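Local coordinates for adherence and virulence protein A (Streptococcus pneumoniae, PDB 6PON) that binds fibronectin and, as its name implies, probably contributes to pneumococcal adherence and virulence, at residues N128-D133 / L140-H145. Residues are numbered along the deposited sequence; the frame is centred on the assembly and turned at random.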
ATOM      1  N   ASN B 128      16.335 -34.785   1.029  1.00 25.10           N
ATOM      2  CA  ASN B 128      16.905 -35.912   0.308  1.00 19.68           C
ATOM      3  C   ASN B 128      17.488 -35.443  -1.021  1.00 21.42           C
ATOM      4  O   ASN B 128      17.182 -34.353  -1.513  1.00 19.76           O
ATOM      5  CB  ASN B 128      15.862 -37.010   0.086  1.00 23.06           C
ATOM      6  CG  ASN B 128      16.444 -38.403   0.239  1.00 23.74           C
ATOM      7  OD1 ASN B 128      17.602 -38.659  -0.113  1.00 22.02           O
ATOM      8  ND2 ASN B 128      15.650 -39.306   0.789  1.00 23.08           N
ATOM      9  N   ILE B 129      18.356 -36.287  -1.584  1.00 22.69           N
ATOM     10  CA  ILE B 129      19.033 -36.029  -2.849  1.00 21.23           C
ATOM     11  C   ILE B 129      18.878 -37.279  -3.695  1.00 19.77           C
ATOM     12  O   ILE B 129      19.184 -38.385  -3.234  1.00 20.01           O
ATOM     13  CB  ILE B 129      20.523 -35.678  -2.656  1.00 20.55           C
ATOM     14  CG1 ILE B 129      20.684 -34.408  -1.810  1.00 20.10           C
ATOM     15  CG2 ILE B 129      21.223 -35.495  -3.999  1.00 17.43           C
ATOM     16  CD1 ILE B 129      22.146 -34.116  -1.412  1.00 20.20           C
ATOM     17  N   LEU B 130      18.375 -37.107  -4.915  1.00 17.98           N
ATOM     18  CA  LEU B 130      17.940 -38.218  -5.741  1.00 17.24           C
ATOM     19  C   LEU B 130      18.429 -37.999  -7.160  1.00 19.15           C
ATOM     20  O   LEU B 130      18.457 -36.864  -7.649  1.00 20.82           O
ATOM     21  CB  LEU B 130      16.402 -38.366  -5.733  1.00 18.04           C
ATOM     22  CG  LEU B 130      15.667 -38.266  -4.378  1.00 23.54           C
ATOM     23  CD1 LEU B 130      15.227 -36.814  -4.041  1.00 22.24           C
ATOM     24  CD2 LEU B 130      14.487 -39.235  -4.279  1.00 21.29           C
ATOM     25  N   LEU B 131      18.833 -39.086  -7.804  1.00 17.31           N
ATOM     26  CA  LEU B 131      19.132 -39.112  -9.228  1.00 21.06           C
ATOM     27  C   LEU B 131      18.053 -39.949  -9.905  1.00 23.03           C
ATOM     28  O   LEU B 131      17.772 -41.072  -9.483  1.00 21.06           O
ATOM     29  CB  LEU B 131      20.522 -39.699  -9.495  1.00 19.87           C
ATOM     30  CG  LEU B 131      20.965 -39.626 -10.963  1.00 22.98           C
ATOM     31  CD1 LEU B 131      21.303 -38.180 -11.411  1.00 15.73           C
ATOM     32  CD2 LEU B 131      22.109 -40.578 -11.239  1.00 21.88           C
ATOM     33  N   VAL B 132      17.416 -39.391 -10.918  1.00 20.09           N
ATOM     34  CA  VAL B 132      16.258 -40.023 -11.525  1.00 20.88           C
ATOM     35  C   VAL B 132      16.519 -40.134 -13.012  1.00 20.97           C
ATOM     36  O   VAL B 132      16.946 -39.158 -13.638  1.00 23.86           O
ATOM     37  CB  VAL B 132      14.970 -39.226 -11.255  1.00 21.96           C
ATOM     38  CG1 VAL B 132      13.806 -39.833 -12.005  1.00 21.93           C
ATOM     39  CG2 VAL B 132      14.696 -39.192  -9.780  1.00 21.93           C
ATOM     40  N   ASP B 133      16.279 -41.318 -13.577  1.00 25.18           N
ATOM     41  CA  ASP B 133      16.458 -41.459 -15.013  1.00 27.02           C
ATOM     42  C   ASP B 133      15.337 -40.755 -15.749  1.00 24.53           C
ATOM     43  O   ASP B 133      14.166 -40.935 -15.422  1.00 25.13           O
ATOM     44  CB  ASP B 133      16.498 -42.909 -15.449  1.00 32.03           C
ATOM     45  CG  ASP B 133      16.643 -43.019 -16.939  1.00 32.11           C
ATOM     46  OD1 ASP B 133      15.617 -43.002 -17.637  1.00 38.55           O
ATOM     47  OD2 ASP B 133      17.792 -43.051 -17.414  1.00 36.35           O
ATOM     48  N   LEU B 140      17.404 -43.737  -9.948  1.00 19.25           N
ATOM     49  CA  LEU B 140      18.632 -44.497 -10.125  1.00 21.25           C
ATOM     50  C   LEU B 140      19.337 -44.718  -8.789  1.00 24.23           C
ATOM     51  O   LEU B 140      19.922 -45.785  -8.558  1.00 31.63           O
ATOM     52  CB  LEU B 140      19.539 -43.787 -11.126  1.00 22.09           C
ATOM     53  CG  LEU B 140      18.933 -43.693 -12.537  1.00 27.03           C
ATOM     54  CD1 LEU B 140      19.634 -42.605 -13.382  1.00 19.51           C
ATOM     55  CD2 LEU B 140      18.938 -45.101 -13.251  1.00 19.70           C
ATOM     56  N   GLU B 141      19.272 -43.739  -7.892  1.00 22.35           N
ATOM     57  CA  GLU B 141      19.917 -43.816  -6.582  1.00 25.91           C
ATOM     58  C   GLU B 141      19.492 -42.588  -5.774  1.00 23.84           C
ATOM     59  O   GLU B 141      18.995 -41.602  -6.325  1.00 22.57           O
ATOM     60  CB  GLU B 141      21.446 -43.926  -6.735  1.00 24.43           C
ATOM     61  CG  GLU B 141      22.281 -44.266  -5.510  1.00 25.67           C
ATOM     62  CD  GLU B 141      21.693 -45.296  -4.541  1.00 25.55           C
ATOM     63  OE1 GLU B 141      22.252 -46.407  -4.417  1.00 30.01           O
ATOM     64  OE2 GLU B 141      20.711 -44.975  -3.834  1.00 28.77           O
ATOM     65  N   VAL B 142      19.648 -42.670  -4.458  1.00 23.00           N
ATOM     66  CA  VAL B 142      19.053 -41.669  -3.588  1.00 22.70           C
ATOM     67  C   VAL B 142      19.793 -41.687  -2.260  1.00 27.19           C
ATOM     68  O   VAL B 142      20.021 -42.753  -1.676  1.00 25.37           O
ATOM     69  CB  VAL B 142      17.543 -41.907  -3.400  1.00 23.62           C
ATOM     70  CG1 VAL B 142      17.264 -43.367  -3.063  1.00 25.78           C
ATOM     71  CG2 VAL B 142      16.999 -41.017  -2.300  1.00 21.59           C
ATOM     72  N   ILE B 143      20.169 -40.503  -1.773  1.00 24.14           N
ATOM     73  CA  ILE B 143      21.166 -40.450  -0.719  1.00 20.42           C
ATOM     74  C   ILE B 143      20.619 -40.929   0.615  1.00 22.38           C
ATOM     75  O   ILE B 143      21.396 -41.382   1.460  1.00 28.14           O
ATOM     76  CB  ILE B 143      21.753 -39.035  -0.629  1.00 20.70           C
ATOM     77  CG1 ILE B 143      23.205 -39.106  -0.155  1.00 21.87           C
ATOM     78  CG2 ILE B 143      20.888 -38.140   0.269  1.00 24.49           C
ATOM     79  CD1 ILE B 143      23.911 -37.779  -0.229  1.00 22.25           C
ATOM     80  N   LYS B 144      19.307 -40.874   0.829  1.00 28.29           N
ATOM     81  CA  LYS B 144      18.698 -41.425   2.039  1.00 27.40           C
ATOM     82  C   LYS B 144      17.608 -42.406   1.627  1.00 31.19           C
ATOM     83  O   LYS B 144      16.497 -41.990   1.283  1.00 28.45           O
ATOM     84  CB  LYS B 144      18.132 -40.331   2.929  1.00 29.14           C
ATOM     85  CG  LYS B 144      19.045 -39.973   4.084  1.00 39.39           C
ATOM     86  CD  LYS B 144      18.332 -39.091   5.107  1.00 42.56           C
ATOM     87  CE  LYS B 144      18.235 -37.663   4.634  1.00 34.14           C
ATOM     88  NZ  LYS B 144      17.201 -36.892   5.390  1.00 34.29           N
ATOM     89  N   HIS B 145      17.914 -43.703   1.668  1.00 25.84           N
ATOM     90  CA  HIS B 145      16.907 -44.700   1.325  1.00 28.62           C
ATOM     91  C   HIS B 145      15.783 -44.693   2.354  1.00 29.34           C
ATOM     92  O   HIS B 145      16.020 -44.561   3.556  1.00 30.69           O
ATOM     93  CB  HIS B 145      17.533 -46.088   1.235  1.00 23.29           C
ATOM     94  CG  HIS B 145      18.459 -46.256   0.072  1.00 28.78           C
ATOM     95  ND1 HIS B 145      18.860 -47.493  -0.390  1.00 26.82           N
ATOM     96  CD2 HIS B 145      19.066 -45.343  -0.723  1.00 26.97           C
ATOM     97  CE1 HIS B 145      19.664 -47.335  -1.427  1.00 20.87           C
ATOM     98  NE2 HIS B 145      19.811 -46.041  -1.647  1.00 25.65           N
TER
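Asn128 takes hold of Lys144 through both ends of its carboxamide, acting for the backbone of 128-133 where the neighbouring strand gives way to a turn. Asn128 ND2 gives an almost straight bond (176°) to Lys144 O at 2.9 Å, meeting a lone pair of that carbonyl, and Lys144 O in turn lies in the plane of the Asn128 amide. Asn128 OD1 accepts from Lys144 N, also at 2.9 Å but more bent and somewhat out of the carbonyl plane. The same OD1 takes the N-H of Ile129, so three bonds fix the rotation of this buried amide. The Val142 side chain crosses that of Asn128 at about a right angle, putting Val142 CG2, anti to its own backbone N, 3.3 Å from Asn128 OD1 and beside Leu130 CD2; the Leu130 and Val142 side chains run side by side. Along the pair, Ile143 N reaches Ile129 O at 2.8 Å and, past Leu130-Val142, Leu131 N reaches Glu141 O at 2.9 Å. At the other end Leu131 O receives Leu140 N at 2.7 Å and, weakly, Glu141 N, since both residues face Leu131. Leu140 CD1 lies 3.9 Å from Leu131 CD2 and also packs against Asp133 CB. The Glu141 side chain leads away from 128-133, and Glu141 OE2 gathers two N-H groups: Val142 N on its anti lone pair and, at 2.6 Å, His145 NE2 on its syn lone pair, nearly in the imidazole plane. This ties the strand to the turn that follows it. Farther out, Phe75 and Val78 of helix 74-83 touch Glu141, while Lys144 NZ bonds to Ser127 O and Asp133 OD1 to Ser135 and Ser136. The arrangement is an antiparallel beta hairpin with a classic bulge at Leu140-Glu141 opposite Leu131, with 139-142 the edge strand, within this chain, of a five-stranded antiparallel sheet in the NFACT family region.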